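Local coordinates for protein heme oxygenase (Leptospira interrogans, PDB 5KZL) that catalyses the oxygen-dependent breakdown of heme, most likely to biliverdin with release of iron and carbon monoxide, as in other heme oxygenases, at residues Arg46-Phe51 against Gln90-Thr95; Glu60-Asn65 against Glu78-Asn83; Gln112-Ile117 against Glu123-His128. The protein carries 1 engineered substitution. One frame throughout, in Å; residues are numbered along the deposited sequence.

Interaction 1 (Arg46-Phe51 against Gln90-Thr95); sequences RHLEAF and QFFYGT
E49 and Y93 meet by their polar ends: OE2 of E49 lies 2.6 Å from OH of Y93 and only 3.1 Å from CZ of Y93. The two side chains cross at about a right angle, yet the carboxylate and ring planes are just 12° apart, so carboxylate and ring lie turned almost alike, although OE2 comes to the ring obliquely. An extended glutamate chain (chi2 176°) carries the carboxylate this far from the helix backbone. OE2 accepts a hydrogen bond from NE1 of W96, which ties its position to the residues that follow helix 82-93. R46 borders the phenol more loosely, its backbone N 4.0 Å from OH of Y93. The second, apolar half of the contact is L48 against F92. A single methyl does the touching, CD1 of L48 standing 3.6 Å from CD2 of F92 and 3.8 Å from CE2 of F92, and these side chains too cross at about a right angle. F91 sets its CD2 over the centre of one face of the F92 ring, 3.7 Å above the plane. Helix 41-64 thus packs here against the C-terminal end of helix 82-93; Y44 of the former also meets the F92 ring, while L151 of helix 125-151 touches F92.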
loop_
_atom_site.group_PDB
_atom_site.type_symbol
_atom_site.label_atom_id
_atom_site.label_comp_id
_atom_site.label_asym_id
_atom_site.label_seq_id
_atom_site.Cartn_x
_atom_site.Cartn_y
_atom_site.Cartn_z
ATOM N N ARG A 46 0.854 1.994 15.630
ATOM C CA ARG A 46 -0.453 2.525 15.226
ATOM C C ARG A 46 -0.488 2.694 13.705
ATOM O O ARG A 46 -1.516 2.417 13.077
ATOM C CB ARG A 46 -0.778 3.848 15.959
ATOM C CG ARG A 46 -0.896 3.674 17.479
ATOM C CD ARG A 46 -1.408 4.917 18.197
ATOM N NE ARG A 46 -0.387 5.955 18.344
ATOM C CZ ARG A 46 0.494 6.004 19.339
ATOM N NH1 ARG A 46 0.512 5.055 20.266
ATOM N NH2 ARG A 46 1.374 6.992 19.405
ATOM N N HIS A 47 0.653 3.083 13.111
ATOM C CA HIS A 47 0.819 3.231 11.675
ATOM C C HIS A 47 0.604 1.839 11.009
ATOM O O HIS A 47 -0.156 1.748 10.039
ATOM C CB HIS A 47 2.206 3.847 11.425
ATOM C CG HIS A 47 2.891 3.432 10.168
ATOM N ND1 HIS A 47 2.704 4.127 8.990
ATOM C CD2 HIS A 47 3.822 2.469 9.968
ATOM C CE1 HIS A 47 3.507 3.551 8.104
ATOM N NE2 HIS A 47 4.168 2.527 8.638
ATOM N N LEU A 48 1.192 0.750 11.583
ATOM C CA LEU A 48 0.963 -0.620 11.077
ATOM C C LEU A 48 -0.492 -1.057 11.245
ATOM O O LEU A 48 -0.982 -1.799 10.403
ATOM C CB LEU A 48 1.891 -1.689 11.731
ATOM C CG LEU A 48 3.407 -1.503 11.587
ATOM C CD1 LEU A 48 4.165 -2.454 12.502
ATOM C CD2 LEU A 48 3.876 -1.636 10.141
ATOM N N GLU A 49 -1.179 -0.603 12.308
ATOM C CA GLU A 49 -2.585 -0.974 12.518
ATOM C C GLU A 49 -3.439 -0.447 11.407
ATOM O O GLU A 49 -4.278 -1.184 10.910
ATOM C CB GLU A 49 -3.112 -0.420 13.827
ATOM C CG GLU A 49 -2.493 -1.097 15.024
ATOM C CD GLU A 49 -2.947 -0.492 16.329
ATOM O OE1 GLU A 49 -3.580 0.584 16.313
ATOM O OE2 GLU A 49 -2.683 -1.114 17.374
ATOM N N ALA A 50 -3.242 0.837 11.030
ATOM C CA ALA A 50 -3.989 1.469 9.943
ATOM C C ALA A 50 -3.754 0.694 8.637
ATOM O O ALA A 50 -4.719 0.408 7.940
ATOM C CB ALA A 50 -3.574 2.927 9.781
ATOM N N PHE A 51 -2.487 0.303 8.344
ATOM C CA PHE A 51 -2.161 -0.485 7.152
ATOM C C PHE A 51 -2.784 -1.873 7.228
ATOM O O PHE A 51 -3.273 -2.363 6.214
ATOM C CB PHE A 51 -0.646 -0.571 6.935
ATOM C CG PHE A 51 -0.023 0.637 6.266
ATOM C CD1 PHE A 51 -0.760 1.429 5.385
ATOM C CD2 PHE A 51 1.324 0.938 6.452
ATOM C CE1 PHE A 51 -0.173 2.527 4.748
ATOM C CE2 PHE A 51 1.916 2.003 5.776
ATOM C CZ PHE A 51 1.158 2.813 4.956
ATOM N N GLN A 90 2.390 -8.461 15.822
ATOM C CA GLN A 90 2.707 -9.363 16.923
ATOM C C GLN A 90 4.101 -9.005 17.515
ATOM O O GLN A 90 4.259 -9.057 18.731
ATOM C CB GLN A 90 2.666 -10.830 16.439
ATOM C CG GLN A 90 2.819 -11.900 17.557
ATOM C CD GLN A 90 4.253 -12.080 18.037
ATOM O OE1 GLN A 90 5.204 -12.160 17.245
ATOM N NE2 GLN A 90 4.453 -12.111 19.358
ATOM N N PHE A 91 5.099 -8.651 16.668
ATOM C CA PHE A 91 6.423 -8.296 17.200
ATOM C C PHE A 91 6.325 -7.067 18.131
ATOM O O PHE A 91 6.902 -7.067 19.224
ATOM C CB PHE A 91 7.460 -8.054 16.081
ATOM C CG PHE A 91 8.752 -7.463 16.617
ATOM C CD1 PHE A 91 9.690 -8.268 17.261
ATOM C CD2 PHE A 91 8.985 -6.095 16.561
ATOM C CE1 PHE A 91 10.855 -7.714 17.802
ATOM C CE2 PHE A 91 10.130 -5.536 17.130
ATOM C CZ PHE A 91 11.059 -6.348 17.744
ATOM N N PHE A 92 5.626 -6.015 17.680
ATOM C CA PHE A 92 5.508 -4.790 18.472
ATOM C C PHE A 92 4.595 -4.912 19.711
ATOM O O PHE A 92 4.907 -4.344 20.766
ATOM C CB PHE A 92 5.083 -3.604 17.593
ATOM C CG PHE A 92 6.207 -3.214 16.668
ATOM C CD1 PHE A 92 7.329 -2.558 17.151
ATOM C CD2 PHE A 92 6.181 -3.579 15.321
ATOM C CE1 PHE A 92 8.407 -2.264 16.307
ATOM C CE2 PHE A 92 7.253 -3.286 14.480
ATOM C CZ PHE A 92 8.356 -2.620 14.975
ATOM N N TYR A 93 3.472 -5.623 19.580
ATOM C CA TYR A 93 2.506 -5.713 20.678
ATOM C C TYR A 93 2.621 -6.938 21.593
ATOM O O TYR A 93 2.019 -6.929 22.678
ATOM C CB TYR A 93 1.091 -5.637 20.124
ATOM C CG TYR A 93 0.687 -4.240 19.717
ATOM C CD1 TYR A 93 0.271 -3.307 20.666
ATOM C CD2 TYR A 93 0.677 -3.859 18.380
ATOM C CE1 TYR A 93 -0.115 -2.022 20.296
ATOM C CE2 TYR A 93 0.274 -2.575 17.996
ATOM C CZ TYR A 93 -0.117 -1.660 18.961
ATOM O OH TYR A 93 -0.501 -0.385 18.613
ATOM N N GLY A 94 3.306 -7.987 21.131
ATOM C CA GLY A 94 3.412 -9.259 21.839
ATOM C C GLY A 94 2.217 -10.107 21.446
ATOM O O GLY A 94 2.362 -11.231 20.970
ATOM N N THR A 95 1.012 -9.527 21.593
ATOM C CA THR A 95 -0.266 -10.103 21.194
ATOM C C THR A 95 -1.116 -8.946 20.660
ATOM O O THR A 95 -1.367 -7.981 21.388
ATOM C CB THR A 95 -0.903 -10.940 22.329
ATOM O OG1 THR A 95 -2.233 -11.269 21.958
ATOM C CG2 THR A 95 -0.890 -10.238 23.696
#

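Interaction 2 (Glu60-Asn65 against Glu78-Asn83); sequences EELERN and ELYRKN
Y80 reaches across to helix 41-64 and lays the hydroxyl end of its ring beside E63 and L62. Its OH donates a hydrogen bond to OE2 of E63 at 2.7 Å, and OE2 receives it on its anti lone pair, the one turned away from the other carboxylate oxygen. That acid arrives at the ring edge, close to the ring plane, and the carboxylate stands nearly upright to it, the planes 84° apart. A bend in the glutamate chain (chi2 -69°) folds the carboxylate over to OH of Y80, and CG of E63 lies 3.6 Å from OH of Y80. L62 packs more loosely, CB 4.0 Å from OH of Y80 and CD1 4.5 Å from CE1 of Y80. In this all-helical heme oxygenase fold, Y80 belongs to the non-helical link just before helix 82-93, so the contact joins that link to the C-terminal end of helix 41-64. The helix end has its own fastenings: R64 grips E61 side-on, with NE 2.8 Å from OE1 of E61 and NH2 3.1 Å from OE2 of E61, while O of E61 accepts from both N and ND2 of N65, which reach it from opposite faces of the carbonyl plane. The other oxygen of E63, OE1, forms a salt bridge with K66, and Y133 of helix 125-151 touches both L62 and Y80.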
loop_
_atom_site.group_PDB
_atom_site.type_symbol
_atom_site.label_atom_id
_atom_site.label_comp_id
_atom_site.label_asym_id
_atom_site.label_seq_id
_atom_site.Cartn_x
_atom_site.Cartn_y
_atom_site.Cartn_z
ATOM N N GLU A 60 -9.218 -8.461 0.416
ATOM C CA GLU A 60 -10.549 -9.074 0.346
ATOM C C GLU A 60 -11.206 -8.743 -1.011
ATOM O O GLU A 60 -11.733 -9.626 -1.693
ATOM C CB GLU A 60 -11.421 -8.543 1.482
ATOM C CG GLU A 60 -11.248 -9.312 2.769
ATOM C CD GLU A 60 -12.039 -8.751 3.936
ATOM O OE1 GLU A 60 -12.907 -7.874 3.710
ATOM O OE2 GLU A 60 -11.775 -9.178 5.084
ATOM N N GLU A 61 -11.122 -7.473 -1.408
ATOM C CA GLU A 61 -11.713 -6.955 -2.637
ATOM C C GLU A 61 -10.971 -7.389 -3.908
ATOM O O GLU A 61 -11.624 -7.696 -4.908
ATOM C CB GLU A 61 -11.884 -5.423 -2.535
ATOM C CG GLU A 61 -12.786 -4.967 -1.378
ATOM C CD GLU A 61 -14.056 -5.768 -1.138
ATOM O OE1 GLU A 61 -14.732 -6.158 -2.117
ATOM O OE2 GLU A 61 -14.368 -6.023 0.044
ATOM N N LEU A 62 -9.631 -7.467 -3.880
ATOM C CA LEU A 62 -8.865 -7.952 -5.036
ATOM C C LEU A 62 -9.138 -9.448 -5.279
ATOM O O LEU A 62 -9.222 -9.882 -6.432
ATOM C CB LEU A 62 -7.359 -7.685 -4.863
ATOM C CG LEU A 62 -6.926 -6.216 -5.039
ATOM C CD1 LEU A 62 -5.487 -6.041 -4.592
ATOM C CD2 LEU A 62 -7.095 -5.737 -6.525
ATOM N N GLU A 63 -9.316 -10.227 -4.188
ATOM C CA GLU A 63 -9.634 -11.651 -4.297
ATOM C C GLU A 63 -11.038 -11.816 -4.848
ATOM O O GLU A 63 -11.253 -12.644 -5.737
ATOM C CB GLU A 63 -9.492 -12.340 -2.928
ATOM C CG GLU A 63 -8.052 -12.658 -2.568
ATOM C CD GLU A 63 -7.455 -13.748 -3.428
ATOM O OE1 GLU A 63 -8.008 -14.870 -3.399
ATOM O OE2 GLU A 63 -6.471 -13.473 -4.157
ATOM N N ARG A 64 -11.989 -10.998 -4.355
ATOM C CA ARG A 64 -13.385 -11.023 -4.803
ATOM C C ARG A 64 -13.475 -10.737 -6.300
ATOM O O ARG A 64 -14.237 -11.408 -7.007
ATOM C CB ARG A 64 -14.206 -9.961 -4.053
ATOM C CG ARG A 64 -15.727 -10.171 -4.161
ATOM C CD ARG A 64 -16.579 -9.137 -3.430
ATOM N NE ARG A 64 -16.011 -8.702 -2.149
ATOM C CZ ARG A 64 -16.128 -9.358 -0.995
ATOM N NH1 ARG A 64 -16.800 -10.505 -0.937
ATOM N NH2 ARG A 64 -15.563 -8.881 0.104
ATOM N N ASN A 65 -12.676 -9.765 -6.787
ATOM C CA ASN A 65 -12.676 -9.361 -8.183
ATOM C C ASN A 65 -11.538 -9.939 -9.008
ATOM O O ASN A 65 -11.242 -9.389 -10.070
ATOM C CB ASN A 65 -12.682 -7.832 -8.278
ATOM C CG ASN A 65 -13.939 -7.221 -7.732
ATOM O OD1 ASN A 65 -15.038 -7.377 -8.292
ATOM N ND2 ASN A 65 -13.826 -6.645 -6.561
ATOM N N GLU A 78 1.481 -12.471 -4.708
ATOM C CA GLU A 78 2.873 -12.310 -4.240
ATOM C C GLU A 78 3.039 -11.008 -3.450
ATOM O O GLU A 78 3.954 -10.893 -2.631
ATOM C CB GLU A 78 3.858 -12.241 -5.430
ATOM C CG GLU A 78 3.938 -13.512 -6.243
ATOM C CD GLU A 78 3.104 -13.520 -7.510
ATOM O OE1 GLU A 78 1.994 -12.941 -7.531
ATOM O OE2 GLU A 78 3.502 -14.253 -8.436
ATOM N N LEU A 79 2.207 -9.999 -3.779
ATOM C CA LEU A 79 2.274 -8.659 -3.189
ATOM C C LEU A 79 1.518 -8.501 -1.885
ATOM O O LEU A 79 1.780 -7.530 -1.180
ATOM C CB LEU A 79 1.777 -7.613 -4.203
ATOM C CG LEU A 79 2.553 -7.508 -5.522
ATOM C CD1 LEU A 79 1.799 -6.635 -6.510
ATOM C CD2 LEU A 79 3.962 -6.928 -5.288
ATOM N N TYR A 80 0.563 -9.408 -1.575
ATOM C CA TYR A 80 -0.297 -9.297 -0.379
ATOM C C TYR A 80 0.502 -9.048 0.891
ATOM O O TYR A 80 1.568 -9.657 1.097
ATOM C CB TYR A 80 -1.260 -10.477 -0.234
ATOM C CG TYR A 80 -2.318 -10.617 -1.313
ATOM C CD1 TYR A 80 -2.473 -9.647 -2.307
ATOM C CD2 TYR A 80 -3.178 -11.712 -1.329
ATOM C CE1 TYR A 80 -3.449 -9.780 -3.300
ATOM C CE2 TYR A 80 -4.156 -11.854 -2.313
ATOM C CZ TYR A 80 -4.268 -10.901 -3.311
ATOM O OH TYR A 80 -5.253 -11.046 -4.246
ATOM N N ARG A 81 -0.005 -8.106 1.712
ATOM C CA ARG A 81 0.660 -7.587 2.912
ATOM C C ARG A 81 -0.024 -7.892 4.226
ATOM O O ARG A 81 0.622 -7.735 5.265
ATOM C CB ARG A 81 0.861 -6.047 2.785
ATOM C CG ARG A 81 1.638 -5.537 1.545
ATOM C CD ARG A 81 3.119 -5.880 1.563
ATOM N NE ARG A 81 3.379 -7.273 1.174
ATOM C CZ ARG A 81 4.453 -7.968 1.544
ATOM N NH1 ARG A 81 4.612 -9.224 1.139
ATOM N NH2 ARG A 81 5.391 -7.405 2.290
ATOM N N LYS A 82 -1.326 -8.289 4.212
ATOM C CA LYS A 82 -2.094 -8.520 5.447
ATOM C C LYS A 82 -1.355 -9.411 6.462
ATOM O O LYS A 82 -1.245 -9.032 7.633
ATOM C CB LYS A 82 -3.496 -9.086 5.130
ATOM C CG LYS A 82 -4.365 -9.467 6.324
ATOM C CD LYS A 82 -5.535 -10.305 5.855
ATOM C CE LYS A 82 -5.853 -11.405 6.828
ATOM N NZ LYS A 82 -6.915 -12.302 6.307
ATOM N N ASN A 83 -0.815 -10.555 6.002
ATOM C CA ASN A 83 -0.106 -11.483 6.899
ATOM C C ASN A 83 1.236 -10.946 7.389
ATOM O O ASN A 83 1.593 -11.170 8.543
ATOM C CB ASN A 83 0.037 -12.861 6.268
ATOM C CG ASN A 83 -1.286 -13.588 6.132
ATOM O OD1 ASN A 83 -2.214 -13.441 6.934
ATOM N ND2 ASN A 83 -1.384 -14.431 5.132
#

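Interaction 3 (Gln112-Ile117 against Glu123-His128); sequences QRIRKI and ELLAAH
Segment 112-117 is helical throughout, whereas 123-128 passes from a 3-10 turn into helix 125-151, and the backbones come nearest at I117 and L124, whose CA atoms are 6.7 Å apart. I117 carries the largest share of the buried surface. Its CG2 branch, anti to the backbone N, fits between two leucines, 3.8 Å from CB of L124 and 3.9 Å from CD2 of L125; its CD1 separately meets CD1 of L124 at 3.8 Å. I117 crosses L124 at about a right angle but slides past L125 in the opposite direction. One turn earlier, I114 brings CG1 obliquely to the imidazole, 3.7 Å from ND1 of H128, and R113 places CG at the ring edge, 4.3 Å from CE1 of H128. The arrangement is a helical hairpin: helices 105-120 and 125-151 are joined by a short turn and pack through aliphatic side chains. Polar ends are served by E197 of helix 188-210, whose OE2 accepts from NE2 of H128 while OE1 makes a salt bridge with NH2 of R113. The interface itself is therefore held by apolar packing, and the shared acid, by accepting at NE2, would fix the ring's rotation and may favour a proton on that nitrogen.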
loop_
_atom_site.group_PDB
_atom_site.type_symbol
_atom_site.label_atom_id
_atom_site.label_comp_id
_atom_site.label_asym_id
_atom_site.label_seq_id
_atom_site.Cartn_x
_atom_site.Cartn_y
_atom_site.Cartn_z
ATOM N N GLN A 112 -13.744 2.109 3.582
ATOM C CA GLN A 112 -15.019 2.366 2.926
ATOM C C GLN A 112 -14.792 2.635 1.434
ATOM O O GLN A 112 -15.543 2.131 0.600
ATOM C CB GLN A 112 -15.708 3.579 3.563
ATOM C CG GLN A 112 -16.958 4.036 2.813
ATOM C CD GLN A 112 -18.178 3.168 3.050
ATOM O OE1 GLN A 112 -18.100 2.010 3.487
ATOM N NE2 GLN A 112 -19.342 3.722 2.764
ATOM N N ARG A 113 -13.771 3.436 1.110
ATOM C CA ARG A 113 -13.477 3.740 -0.277
ATOM C C ARG A 113 -13.173 2.470 -1.030
ATOM O O ARG A 113 -13.752 2.266 -2.092
ATOM C CB ARG A 113 -12.349 4.769 -0.443
ATOM C CG ARG A 113 -12.017 5.073 -1.901
ATOM C CD ARG A 113 -13.100 5.885 -2.550
ATOM N NE ARG A 113 -12.693 6.462 -3.832
ATOM C CZ ARG A 113 -13.095 7.656 -4.245
ATOM N NH1 ARG A 113 -13.898 8.394 -3.487
ATOM N NH2 ARG A 113 -12.695 8.127 -5.418
ATOM N N ILE A 114 -12.334 1.591 -0.445
ATOM C CA ILE A 114 -11.961 0.320 -1.071
ATOM C C ILE A 114 -13.196 -0.548 -1.335
ATOM O O ILE A 114 -13.351 -1.115 -2.428
ATOM C CB ILE A 114 -10.898 -0.421 -0.208
ATOM C CG1 ILE A 114 -9.572 0.341 -0.168
ATOM C CG2 ILE A 114 -10.689 -1.884 -0.699
ATOM C CD1 ILE A 114 -8.695 -0.010 1.093
ATOM N N ARG A 115 -14.036 -0.685 -0.321
ATOM C CA ARG A 115 -15.243 -1.501 -0.405
ATOM C C ARG A 115 -16.205 -1.015 -1.473
ATOM O O ARG A 115 -16.665 -1.819 -2.270
ATOM C CB ARG A 115 -15.928 -1.577 0.958
ATOM C CG ARG A 115 -15.109 -2.405 1.919
ATOM C CD ARG A 115 -15.639 -2.331 3.325
ATOM N NE ARG A 115 -14.951 -3.309 4.182
ATOM C CZ ARG A 115 -15.149 -3.419 5.492
ATOM N NH1 ARG A 115 -15.964 -2.582 6.119
ATOM N NH2 ARG A 115 -14.494 -4.336 6.194
ATOM N N LYS A 116 -16.516 0.282 -1.469
ATOM C CA LYS A 116 -17.450 0.909 -2.400
ATOM C C LYS A 116 -16.946 0.888 -3.849
ATOM O O LYS A 116 -17.731 0.644 -4.773
ATOM C CB LYS A 116 -17.793 2.316 -1.912
ATOM C CG LYS A 116 -18.670 2.344 -0.664
ATOM C CD LYS A 116 -20.147 2.297 -1.006
ATOM C CE LYS A 116 -21.054 2.424 0.190
ATOM N NZ LYS A 116 -21.061 1.191 1.016
ATOM N N ILE A 117 -15.631 1.080 -4.042
ATOM C CA ILE A 117 -14.991 0.995 -5.357
ATOM C C ILE A 117 -15.104 -0.435 -5.863
ATOM O O ILE A 117 -15.546 -0.662 -6.986
ATOM C CB ILE A 117 -13.525 1.518 -5.283
ATOM C CG1 ILE A 117 -13.517 3.062 -5.209
ATOM C CG2 ILE A 117 -12.639 1.007 -6.461
ATOM C CD1 ILE A 117 -13.965 3.780 -6.506
ATOM N N GLU A 123 -12.668 -2.084 -11.604
ATOM C CA GLU A 123 -11.480 -1.773 -12.428
ATOM C C GLU A 123 -10.610 -0.698 -11.751
ATOM O O GLU A 123 -9.396 -0.670 -11.954
ATOM C CB GLU A 123 -11.888 -1.281 -13.829
ATOM C CG GLU A 123 -12.717 -2.306 -14.606
ATOM C CD GLU A 123 -14.171 -2.514 -14.198
ATOM O OE1 GLU A 123 -14.751 -1.617 -13.540
ATOM O OE2 GLU A 123 -14.722 -3.598 -14.509
ATOM N N LEU A 124 -11.228 0.192 -10.955
ATOM C CA LEU A 124 -10.464 1.238 -10.254
ATOM C C LEU A 124 -9.573 0.684 -9.113
ATOM O O LEU A 124 -8.712 1.411 -8.607
ATOM C CB LEU A 124 -11.368 2.383 -9.753
ATOM C CG LEU A 124 -12.118 3.239 -10.807
ATOM C CD1 LEU A 124 -12.949 4.304 -10.119
ATOM C CD2 LEU A 124 -11.151 3.925 -11.769
ATOM N N LEU A 125 -9.754 -0.608 -8.732
ATOM C CA LEU A 125 -8.870 -1.241 -7.740
ATOM C C LEU A 125 -7.432 -1.312 -8.300
ATOM O O LEU A 125 -6.476 -1.417 -7.521
ATOM C CB LEU A 125 -9.372 -2.644 -7.342
ATOM C CG LEU A 125 -10.627 -2.680 -6.464
ATOM C CD1 LEU A 125 -11.069 -4.117 -6.215
ATOM C CD2 LEU A 125 -10.407 -1.937 -5.118
ATOM N N ALA A 126 -7.277 -1.168 -9.642
ATOM C CA ALA A 126 -5.952 -1.093 -10.276
ATOM C C ALA A 126 -5.164 0.068 -9.666
ATOM O O ALA A 126 -3.961 -0.059 -9.470
ATOM C CB ALA A 126 -6.077 -0.903 -11.792
ATOM N N ALA A 127 -5.845 1.197 -9.361
ATOM C CA ALA A 127 -5.244 2.392 -8.739
ATOM C C ALA A 127 -4.729 2.103 -7.331
ATOM O O ALA A 127 -3.654 2.563 -6.959
ATOM C CB ALA A 127 -6.249 3.516 -8.675
ATOM N N HIS A 128 -5.486 1.324 -6.577
ATOM C CA HIS A 128 -5.181 0.891 -5.224
ATOM C C HIS A 128 -3.960 -0.035 -5.206
ATOM O O HIS A 128 -3.041 0.180 -4.409
ATOM C CB HIS A 128 -6.443 0.265 -4.625
ATOM C CG HIS A 128 -7.486 1.296 -4.298
ATOM N ND1 HIS A 128 -7.664 1.754 -3.011
ATOM C CD2 HIS A 128 -8.321 1.979 -5.122
ATOM C CE1 HIS A 128 -8.638 2.649 -3.071
ATOM N NE2 HIS A 128 -9.052 2.838 -4.324
#

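Interactions 1 and 2 both join helix 41-64 to the region of helix 82-93, one near each end of the paired helices; their centres lie 19 Å apart. Interactions 2 and 3 touch directly, with centres 12 Å apart: CG of E61 packs 3.8 Å from CG2 of I114, and CB of L125 lies 3.9 Å from CD2 of L62. Helix 41-64 thus connects all three, although 1 and 3 remain apart, about 8 Å between nearest atoms. The bound heme is closest to interaction 3, about 10 Å from the side chain of H128, against about 13 Å from L48 and 14 Å from L62, distances consistent with all three lying in the scaffold outside direct heme contact.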